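Side-chain contacts in alpha-glucosidase ([Eubacterium] rectale, PDB 6PNR), which probably hydrolyses alpha-linked sulfoquinovosides, such as those derived from plant sulfolipid, as a glycoside hydrolase family 31 sulfoquinovosidase: residues A[281-286]-A[492-497]; A[522-527]-A[531-536]; A[9-12]-A[17-20]. All blocks are in the same frame, centred on the assembly; numbering follows the deposited sequence.

Interaction 1: residues A[281-286]-A[492-497]. With 9VH ([(3~{S},4~{R},5~{R})-4,5-bis(oxidanyl)piperidin-3-yl]methanesulfonic acid), chain C.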
loop_
_atom_site.group_PDB
_atom_site.type_symbol
_atom_site.label_atom_id
_atom_site.label_comp_id
_atom_site.label_asym_id
_atom_site.label_seq_id
_atom_site.Cartn_x
_atom_site.Cartn_y
_atom_site.Cartn_z
ATOM N N THR A 281 19.977 7.622 -21.444
ATOM C CA THR A 281 20.091 7.176 -20.060
ATOM C C THR A 281 19.658 5.719 -19.984
ATOM O O THR A 281 19.265 5.116 -20.985
ATOM C CB THR A 281 19.239 8.014 -19.092
ATOM O OG1 THR A 281 17.854 7.658 -19.241
ATOM C CG2 THR A 281 19.424 9.526 -19.325
ATOM N N SER A 282 19.700 5.152 -18.773
ATOM C CA SER A 282 19.197 3.791 -18.615
ATOM C C SER A 282 17.696 3.688 -18.899
ATOM O O SER A 282 17.223 2.596 -19.216
ATOM C CB SER A 282 19.509 3.271 -17.214
ATOM O OG SER A 282 18.747 3.962 -16.235
ATOM N N PHE A 283 16.944 4.797 -18.819
ATOM C CA PHE A 283 15.524 4.771 -19.181
ATOM C C PHE A 283 15.339 4.581 -20.685
ATOM O O PHE A 283 14.441 3.846 -21.118
ATOM C CB PHE A 283 14.841 6.060 -18.695
ATOM C CG PHE A 283 13.349 6.150 -19.003
ATOM C CD1 PHE A 283 12.438 5.317 -18.369
ATOM C CD2 PHE A 283 12.861 7.128 -19.870
ATOM C CE1 PHE A 283 11.077 5.432 -18.634
ATOM C CE2 PHE A 283 11.502 7.248 -20.141
ATOM C CZ PHE A 283 10.608 6.399 -19.521
ATOM N N GLY A 284 16.184 5.213 -21.489
ATOM C CA GLY A 284 16.175 5.061 -22.938
ATOM C C GLY A 284 16.721 6.315 -23.604
ATOM O O GLY A 284 17.550 7.016 -23.032
ATOM N N LYS A 285 16.230 6.585 -24.818
ATOM C CA LYS A 285 16.692 7.733 -25.594
ATOM C C LYS A 285 15.854 8.947 -25.189
ATOM O O LYS A 285 14.681 9.062 -25.555
ATOM C CB LYS A 285 16.610 7.436 -27.087
ATOM C CG LYS A 285 17.321 8.471 -27.967
ATOM C CD LYS A 285 17.267 8.087 -29.441
ATOM C CE LYS A 285 18.169 6.883 -29.769
ATOM N NZ LYS A 285 17.588 6.040 -30.874
ATOM N N ARG A 286 16.438 9.834 -24.383
ATOM C CA ARG A 286 15.749 11.040 -23.962
ATOM C C ARG A 286 16.331 12.244 -24.715
ATOM O O ARG A 286 16.962 12.088 -25.776
ATOM C CB ARG A 286 15.843 11.163 -22.434
ATOM C CG ARG A 286 15.475 9.858 -21.712
ATOM C CD ARG A 286 15.328 10.044 -20.198
ATOM N NE ARG A 286 14.281 11.000 -19.876
ATOM C CZ ARG A 286 13.877 11.298 -18.648
ATOM N NH1 ARG A 286 14.429 10.700 -17.602
ATOM N NH2 ARG A 286 12.909 12.190 -18.467
ATOM N N GLY A 492 0.334 4.246 -30.488
ATOM C CA GLY A 492 1.233 3.171 -30.112
ATOM C C GLY A 492 1.781 3.247 -28.709
ATOM O O GLY A 492 2.526 2.339 -28.307
ATOM N N GLY A 493 1.460 4.298 -27.951
ATOM C CA GLY A 493 1.934 4.402 -26.584
ATOM C C GLY A 493 3.362 4.910 -26.530
ATOM O O GLY A 493 3.994 5.221 -27.547
ATOM N N TYR A 494 3.884 4.978 -25.309
ATOM C CA TYR A 494 5.206 5.543 -25.090
ATOM C C TYR A 494 6.120 4.590 -24.324
ATOM O O TYR A 494 7.215 4.291 -24.802
ATOM C CB TYR A 494 5.126 6.878 -24.342
ATOM C CG TYR A 494 6.506 7.436 -24.013
ATOM C CD1 TYR A 494 7.256 8.107 -24.981
ATOM C CD2 TYR A 494 7.058 7.284 -22.738
ATOM C CE1 TYR A 494 8.519 8.613 -24.687
ATOM C CE2 TYR A 494 8.313 7.799 -22.426
ATOM C CZ TYR A 494 9.045 8.450 -23.413
ATOM O OH TYR A 494 10.296 8.941 -23.121
ATOM N N THR A 495 5.704 4.109 -23.151
ATOM C CA THR A 495 6.645 3.563 -22.165
ATOM C C THR A 495 6.950 2.091 -22.440
ATOM O O THR A 495 6.059 1.241 -22.358
ATOM C CB THR A 495 6.096 3.703 -20.746
ATOM O OG1 THR A 495 5.613 5.040 -20.532
ATOM C CG2 THR A 495 7.211 3.370 -19.707
ATOM N N SER A 496 8.209 1.789 -22.734
ATOM C CA SER A 496 8.681 0.416 -22.865
ATOM C C SER A 496 9.690 0.157 -21.757
ATOM O O SER A 496 10.745 0.799 -21.715
ATOM C CB SER A 496 9.298 0.154 -24.239
ATOM O OG SER A 496 9.880 -1.153 -24.302
ATOM N N LEU A 497 9.343 -0.763 -20.856
ATOM C CA LEU A 497 10.181 -1.192 -19.748
ATOM C C LEU A 497 9.839 -2.641 -19.412
ATOM O O LEU A 497 8.753 -3.123 -19.729
ATOM C CB LEU A 497 9.959 -0.318 -18.504
ATOM C CG LEU A 497 10.264 1.176 -18.534
ATOM C CD1 LEU A 497 9.808 1.823 -17.228
ATOM C CD2 LEU A 497 11.738 1.404 -18.741
HETATM O O1 9VH C . 12.731 11.668 -22.568
HETATM S S1 9VH C . 12.394 13.062 -22.340
HETATM O O2 9VH C . 11.982 13.259 -20.971
HETATM O O3 9VH C . 13.452 13.937 -22.782
HETATM C C1 9VH C . 10.993 13.362 -23.383
HETATM C C2 9VH C . 9.733 12.575 -23.001
HETATM C C3 9VH C . 9.137 13.214 -21.756
HETATM N N1 9VH C . 7.780 12.818 -21.380
HETATM C C4 9VH C . 6.845 12.907 -22.501
HETATM C C5 9VH C . 7.353 12.080 -23.672
HETATM O O4 9VH C . 6.409 12.189 -24.735
HETATM C C6 9VH C . 8.707 12.601 -24.133
HETATM O O5 9VH C . 9.184 11.840 -25.239
HETATM O O HOH W 1 11.952 9.934 -24.868
#

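Interaction 2: residues A[522-527]-A[531-536]. With 9VH ([(3~{S},4~{R},5~{R})-4,5-bis(oxidanyl)piperidin-3-yl]methanesulfonic acid), chain C; SO4 (sulfate ion), chain E.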
loop_
_atom_site.group_PDB
_atom_site.type_symbol
_atom_site.label_atom_id
_atom_site.label_comp_id
_atom_site.label_asym_id
_atom_site.label_seq_id
_atom_site.Cartn_x
_atom_site.Cartn_y
_atom_site.Cartn_z
ATOM N N THR A 522 2.267 10.187 -34.041
ATOM C CA THR A 522 2.998 8.994 -33.632
ATOM C C THR A 522 4.125 9.390 -32.678
ATOM O O THR A 522 4.390 10.569 -32.427
ATOM C CB THR A 522 3.561 8.224 -34.846
ATOM O OG1 THR A 522 4.621 8.975 -35.455
ATOM C CG2 THR A 522 2.478 7.925 -35.877
ATOM N N HIS A 523 4.811 8.388 -32.137
ATOM C CA HIS A 523 5.880 8.650 -31.180
ATOM C C HIS A 523 6.813 7.453 -31.201
ATOM O O HIS A 523 6.342 6.315 -31.144
ATOM C CB HIS A 523 5.293 8.872 -29.771
ATOM C CG HIS A 523 6.225 9.527 -28.797
ATOM N ND1 HIS A 523 7.594 9.355 -28.833
ATOM C CD2 HIS A 523 5.975 10.329 -27.730
ATOM C CE1 HIS A 523 8.149 10.040 -27.845
ATOM N NE2 HIS A 523 7.189 10.639 -27.160
ATOM N N GLU A 524 8.120 7.699 -31.296
ATOM C CA GLU A 524 9.045 6.566 -31.266
ATOM C C GLU A 524 9.093 5.894 -29.891
ATOM O O GLU A 524 9.476 4.720 -29.801
ATOM C CB GLU A 524 10.451 7.010 -31.715
ATOM C CG GLU A 524 10.544 7.255 -33.224
ATOM C CD GLU A 524 11.949 7.578 -33.715
ATOM O OE1 GLU A 524 12.838 7.799 -32.875
ATOM O OE2 GLU A 524 12.159 7.606 -34.956
ATOM N N GLY A 525 8.678 6.591 -28.823
ATOM C CA GLY A 525 8.760 6.021 -27.492
ATOM C C GLY A 525 10.149 6.169 -26.890
ATOM O O GLY A 525 11.061 6.736 -27.486
ATOM N N ASN A 526 10.305 5.652 -25.662
ATOM C CA ASN A 526 11.557 5.840 -24.927
ATOM C C ASN A 526 12.674 4.910 -25.382
ATOM O O ASN A 526 13.838 5.160 -25.050
ATOM C CB ASN A 526 11.342 5.641 -23.421
ATOM C CG ASN A 526 10.907 4.225 -23.074
ATOM O OD1 ASN A 526 9.986 3.689 -23.685
ATOM N ND2 ASN A 526 11.590 3.601 -22.102
ATOM N N ARG A 527 12.363 3.846 -26.122
ATOM C CA ARG A 527 13.371 2.867 -26.550
ATOM C C ARG A 527 13.107 2.501 -28.003
ATOM O O ARG A 527 12.708 1.374 -28.322
ATOM C CB ARG A 527 13.358 1.648 -25.627
ATOM C CG ARG A 527 13.836 1.998 -24.228
ATOM C CD ARG A 527 13.782 0.817 -23.280
ATOM N NE ARG A 527 14.397 1.156 -22.004
ATOM C CZ ARG A 527 14.503 0.320 -20.978
ATOM N NH1 ARG A 527 14.023 -0.918 -21.078
ATOM N NH2 ARG A 527 15.096 0.721 -19.858
ATOM N N ASN A 531 11.520 -1.268 -30.173
ATOM C CA ASN A 531 10.065 -1.211 -30.216
ATOM C C ASN A 531 9.609 -1.026 -31.653
ATOM O O ASN A 531 10.279 -0.363 -32.443
ATOM C CB ASN A 531 9.521 -0.071 -29.362
ATOM C CG ASN A 531 9.488 -0.425 -27.910
ATOM O OD1 ASN A 531 8.461 -0.872 -27.408
ATOM N ND2 ASN A 531 10.624 -0.276 -27.227
ATOM N N PHE A 532 8.467 -1.623 -31.979
ATOM C CA PHE A 532 7.898 -1.475 -33.311
ATOM C C PHE A 532 7.716 -0.003 -33.651
ATOM O O PHE A 532 7.221 0.776 -32.831
ATOM C CB PHE A 532 6.552 -2.191 -33.393
ATOM C CG PHE A 532 5.867 -2.039 -34.721
ATOM C CD1 PHE A 532 6.174 -2.886 -35.766
ATOM C CD2 PHE A 532 4.922 -1.051 -34.920
ATOM C CE1 PHE A 532 5.543 -2.767 -36.982
ATOM C CE2 PHE A 532 4.279 -0.903 -36.148
ATOM C CZ PHE A 532 4.591 -1.767 -37.184
ATOM N N GLN A 533 8.137 0.376 -34.856
ATOM C CA GLN A 533 7.822 1.675 -35.450
ATOM C C GLN A 533 7.081 1.450 -36.756
ATOM O O GLN A 533 7.383 0.502 -37.482
ATOM C CB GLN A 533 9.092 2.494 -35.721
ATOM C CG GLN A 533 10.079 2.522 -34.564
ATOM C CD GLN A 533 9.518 3.241 -33.342
ATOM O OE1 GLN A 533 8.511 3.960 -33.430
ATOM N NE2 GLN A 533 10.162 3.044 -32.194
ATOM N N TYR A 534 6.107 2.319 -37.060
ATOM C CA TYR A 534 5.311 2.135 -38.265
ATOM C C TYR A 534 6.173 1.997 -39.512
ATOM O O TYR A 534 5.809 1.260 -40.438
ATOM C CB TYR A 534 4.324 3.302 -38.447
ATOM C CG TYR A 534 4.933 4.611 -38.950
ATOM C CD1 TYR A 534 5.104 4.850 -40.308
ATOM C CD2 TYR A 534 5.309 5.615 -38.057
ATOM C CE1 TYR A 534 5.663 6.042 -40.772
ATOM C CE2 TYR A 534 5.859 6.808 -38.503
ATOM C CZ TYR A 534 6.023 7.017 -39.873
ATOM O OH TYR A 534 6.570 8.181 -40.334
ATOM N N TYR A 535 7.305 2.698 -39.562
ATOM C CA TYR A 535 8.171 2.661 -40.734
ATOM C C TYR A 535 9.033 1.403 -40.799
ATOM O O TYR A 535 9.853 1.285 -41.715
ATOM C CB TYR A 535 9.053 3.909 -40.777
ATOM C CG TYR A 535 9.771 4.267 -39.486
ATOM C CD1 TYR A 535 10.916 3.586 -39.089
ATOM C CD2 TYR A 535 9.330 5.318 -38.694
ATOM C CE1 TYR A 535 11.583 3.917 -37.914
ATOM C CE2 TYR A 535 9.985 5.655 -37.516
ATOM C CZ TYR A 535 11.115 4.972 -37.140
ATOM O OH TYR A 535 11.763 5.322 -35.975
ATOM N N ASP A 536 8.865 0.473 -39.857
ATOM C CA ASP A 536 9.557 -0.809 -39.894
ATOM C C ASP A 536 8.921 -1.792 -40.863
ATOM O O ASP A 536 9.564 -2.780 -41.220
ATOM C CB ASP A 536 9.556 -1.481 -38.516
ATOM C CG ASP A 536 10.478 -0.804 -37.501
ATOM O OD1 ASP A 536 11.319 0.039 -37.881
ATOM O OD2 ASP A 536 10.338 -1.133 -36.301
HETATM O O1 9VH C . 12.731 11.668 -22.568
HETATM S S1 9VH C . 12.394 13.062 -22.340
HETATM O O2 9VH C . 11.982 13.259 -20.971
HETATM O O3 9VH C . 13.452 13.937 -22.782
HETATM C C1 9VH C . 10.993 13.362 -23.383
HETATM C C2 9VH C . 9.733 12.575 -23.001
HETATM C C3 9VH C . 9.137 13.214 -21.756
HETATM N N1 9VH C . 7.780 12.818 -21.380
HETATM C C4 9VH C . 6.845 12.907 -22.501
HETATM C C5 9VH C . 7.353 12.080 -23.672
HETATM O O4 9VH C . 6.409 12.189 -24.735
HETATM C C6 9VH C . 8.707 12.601 -24.133
HETATM O O5 9VH C . 9.184 11.840 -25.239
HETATM S S SO4 E . 14.504 -3.622 -18.616
HETATM O O1 SO4 E . 13.572 -2.497 -18.540
HETATM O O2 SO4 E . 15.215 -3.714 -17.342
HETATM O O3 SO4 E . 13.740 -4.844 -18.876
HETATM O O4 SO4 E . 15.451 -3.435 -19.710
#

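Interaction 3: residues A[9-12]-A[17-20]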
loop_
_atom_site.group_PDB
_atom_site.type_symbol
_atom_site.label_atom_id
_atom_site.label_comp_id
_atom_site.label_asym_id
_atom_site.label_seq_id
_atom_site.Cartn_x
_atom_site.Cartn_y
_atom_site.Cartn_z
ATOM N N GLU A 9 -29.836 25.132 11.007
ATOM C CA GLU A 9 -29.785 24.265 9.840
ATOM C C GLU A 9 -29.704 25.074 8.554
ATOM O O GLU A 9 -30.487 26.004 8.347
ATOM C CB GLU A 9 -31.006 23.340 9.810
ATOM C CG GLU A 9 -31.003 22.341 8.666
ATOM C CD GLU A 9 -32.080 21.277 8.809
ATOM O OE1 GLU A 9 -32.799 21.284 9.835
ATOM O OE2 GLU A 9 -32.203 20.430 7.893
ATOM N N PHE A 10 -28.752 24.728 7.694
ATOM C CA PHE A 10 -28.613 25.306 6.369
ATOM C C PHE A 10 -28.838 24.214 5.332
ATOM O O PHE A 10 -28.443 23.062 5.539
ATOM C CB PHE A 10 -27.228 25.946 6.192
ATOM C CG PHE A 10 -26.855 26.191 4.763
ATOM C CD1 PHE A 10 -27.350 27.285 4.084
ATOM C CD2 PHE A 10 -26.008 25.321 4.095
ATOM C CE1 PHE A 10 -27.014 27.510 2.761
ATOM C CE2 PHE A 10 -25.670 25.539 2.775
ATOM C CZ PHE A 10 -26.176 26.637 2.107
ATOM N N GLN A 11 -29.482 24.572 4.223
ATOM C CA GLN A 11 -29.767 23.615 3.164
ATOM C C GLN A 11 -29.686 24.305 1.812
ATOM O O GLN A 11 -30.044 25.480 1.676
ATOM C CB GLN A 11 -31.153 22.977 3.320
ATOM C CG GLN A 11 -31.291 21.995 4.470
ATOM C CD GLN A 11 -32.684 21.391 4.546
ATOM O OE1 GLN A 11 -32.845 20.168 4.575
ATOM N NE2 GLN A 11 -33.701 22.251 4.578
ATOM N N LEU A 12 -29.232 23.553 0.806
ATOM C CA LEU A 12 -29.193 24.029 -0.569
ATOM C C LEU A 12 -29.740 22.942 -1.479
ATOM O O LEU A 12 -29.307 21.787 -1.395
ATOM C CB LEU A 12 -27.767 24.406 -0.996
ATOM C CG LEU A 12 -27.604 24.807 -2.466
ATOM C CD1 LEU A 12 -28.433 26.046 -2.776
ATOM C CD2 LEU A 12 -26.131 25.029 -2.834
ATOM N N LYS A 17 -33.807 18.290 -5.231
ATOM C CA LYS A 17 -32.776 17.426 -4.669
ATOM C C LYS A 17 -31.877 18.260 -3.764
ATOM O O LYS A 17 -31.306 19.261 -4.204
ATOM C CB LYS A 17 -31.965 16.754 -5.778
ATOM C CG LYS A 17 -31.555 15.320 -5.487
ATOM C CD LYS A 17 -31.783 14.452 -6.721
ATOM C CE LYS A 17 -31.408 13.000 -6.472
ATOM N NZ LYS A 17 -31.795 12.127 -7.624
ATOM N N ARG A 18 -31.763 17.851 -2.506
ATOM C CA ARG A 18 -30.906 18.537 -1.548
ATOM C C ARG A 18 -29.451 18.166 -1.824
ATOM O O ARG A 18 -29.098 16.982 -1.807
ATOM C CB ARG A 18 -31.307 18.158 -0.123
ATOM C CG ARG A 18 -30.680 19.014 0.966
ATOM C CD ARG A 18 -31.114 18.579 2.365
ATOM N NE ARG A 18 -30.854 17.160 2.615
ATOM C CZ ARG A 18 -31.795 16.221 2.631
ATOM N NH1 ARG A 18 -33.062 16.551 2.419
ATOM N NH2 ARG A 18 -31.470 14.953 2.862
ATOM N N ILE A 19 -28.605 19.161 -2.086
ATOM C CA ILE A 19 -27.189 18.894 -2.322
ATOM C C ILE A 19 -26.290 19.355 -1.177
ATOM O O ILE A 19 -25.162 18.848 -1.063
ATOM C CB ILE A 19 -26.703 19.502 -3.654
ATOM C CG1 ILE A 19 -26.762 21.020 -3.619
ATOM C CG2 ILE A 19 -27.499 18.959 -4.832
ATOM C CD1 ILE A 19 -25.991 21.658 -4.761
ATOM N N LEU A 20 -26.730 20.286 -0.336
ATOM C CA LEU A 20 -25.951 20.712 0.819
ATOM C C LEU A 20 -26.823 20.688 2.060
ATOM O O LEU A 20 -28.008 21.033 2.005
ATOM C CB LEU A 20 -25.373 22.128 0.649
ATOM C CG LEU A 20 -24.262 22.352 -0.377
ATOM C CD1 LEU A 20 -23.701 23.756 -0.243
ATOM C CD2 LEU A 20 -23.142 21.314 -0.216
#

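Interaction 1: residues A[281-286]-A[492-497]
Tyr494 OH and Lys285 O meet through one ordered water that both segments and the inhibitor grip together. The water lies in the plane of the Tyr494 ring at its edge, 2.6 Å from Tyr494 OH, and hydrogen-bonds Lys285 O at 2.9 Å. It also reaches the sulfonate, 3.0 Å from O1 of 9VH, so the tyrosine hydroxyl and a backbone carbonyl of 281-286 together position it against the bound group. The same sulfonate is held directly by Arg286, whose chain bends at chi3 (60°) and turns the guanidinium edge to it: NH2 bonds O2 of 9VH at 2.9 Å, nearly straight at 167°, while NE reaches O1 of 9VH at 3.2 Å. Both segments belong to the family 31 TIM-barrel domain, where Arg286, on a short strand, and Tyr494, in a loop, line the inhibitor pocket; recognition of the sulfonate here is consistent with a sulfoquinovosidase. One face of the Tyr494 ring carries C5 of the inhibitor piperidine, 3.8 Å above the plane and offset toward the rim. The direct contact between the segments is made by Phe283, with CG anti to its backbone N (chi1 -180°), which carries the ring across to 492-497. Tyr494 OH lies near the plane of that ring at its edge, 3.6 Å from Phe283 CE2, and Leu497 CD2 packs 4.0 Å from Phe283 CD1. Asn526 OD1 and ND2 bond Ser496 N and Phe283 O.

Interaction 2: residues A[522-527]-A[531-536]
Tyr535 presents its ring edge to Glu524 OE2, which lies near the ring plane, while Gln533 CB covers one ring face, 3.5 Å above it and offset toward the rim. Tyr534 CZ sits at another part of the same edge, and Tyr535 CD2 in turn lies over a face of the Tyr534 ring. The His523 ring meets the inhibitor at its edge, hydrogen-bonded through NE2, 3.0 Å from both O4 and O5 of 9VH. Across the contact Tyr535 OH donates to Glu524 OE2 at 2.5 Å, arriving from above the carboxylate plane (57° out of it), with the carboxylate and ring steeply inclined. Gln533, bent at chi2 (-65°), folds its amide back toward Glu524, so that NE2 donates to Glu524 O at 3.0 Å, in the carbonyl plane and on a lone pair. Asn531 ND2 bonds Arg527 O at 2.9 Å, tilted from the carbonyl plane, and its OD1 accepts from Arg502 N. The two backbones of this TIM-barrel loop are thus fastened by side-chain amides, beside His523 of the ligand pocket in the sequence. Arg527 NE bonds Phe283 O and NH2 bonds Ser282 O; its NH1 holds a sulfate probably from crystallisation. Glu524 OE2 also forms a salt bridge with Arg252, which bonds Tyr535 OH as well; that positive charge and the tyrosine donor would together probably keep the buried carboxylate ionised.

Interaction 3: residues A[9-12]-A[17-20]
Leu12 and Leu20 lie side by side, pointing the same way, with CG anti to the backbone N in Leu12 (chi1 175°) and anti to the carbonyl carbon in Leu20 (chi1 -69°). Leu12 CB stands 3.7 Å from Leu20 CB. Farther out, Leu12 CD2 touches Leu20 CD1 at 3.8 Å. Ile19 points its CG1 branch the same way, alongside Leu12, and its CD1 lies 3.9 Å from Leu12 CD2. Beyond Leu20, the edge of the Phe10 ring comes in, with CE2 4.0 Å from Leu20 CD1, so four apolar side chains form one patch. A classic beta bulge in the hairpin of strands 10-14 and 17-22 sets both Ile19 and Leu20 opposite Leu12. Leu12 O is consequently gripped twice, by Ile19 N at 2.8 Å, coming in almost along the carbonyl bond (161°), and by Leu20 N at 3.2 Å on a lone pair. Leu12 N returns a bond to Leu20 O, completing an antiparallel hydrogen-bonded pair, while the CA-H of Gln11 also leans on that carbonyl. On the side of Gln11 and Arg18, Gln11 OE1 lies 3.2 Å from Arg18 CD, with amide and guanidinium planes nearly parallel. Strand 10-14 is the middle of a three-stranded antiparallel sheet, with strand 2-5 along its other side, where Ile3 touches Phe10 and Leu12; Leu12, Ile19 and Leu20 all pack on Ile211 of strand 208-213, in the larger neighbouring sheet.

In the fold
From the N terminus, interaction 3 comes first and closes a short hairpin turn, joining strands 10-14 and 17-22 at the beginning of the beta-rich N-terminal part. Interaction 1 follows, bringing together segments 206 residues apart and so closing a long excursion through the TIM barrel; interaction 2 then closes a tight loop just before helix 538-568. The three lie in series, without crossing. Interactions 1 and 2 touch, their centres about 10 Å apart, joined by Asn526, and both reach the inhibitor. Interaction 3 is remote, its centre about 50 Å from that of interaction 1, on the opposite side of the chain's centre.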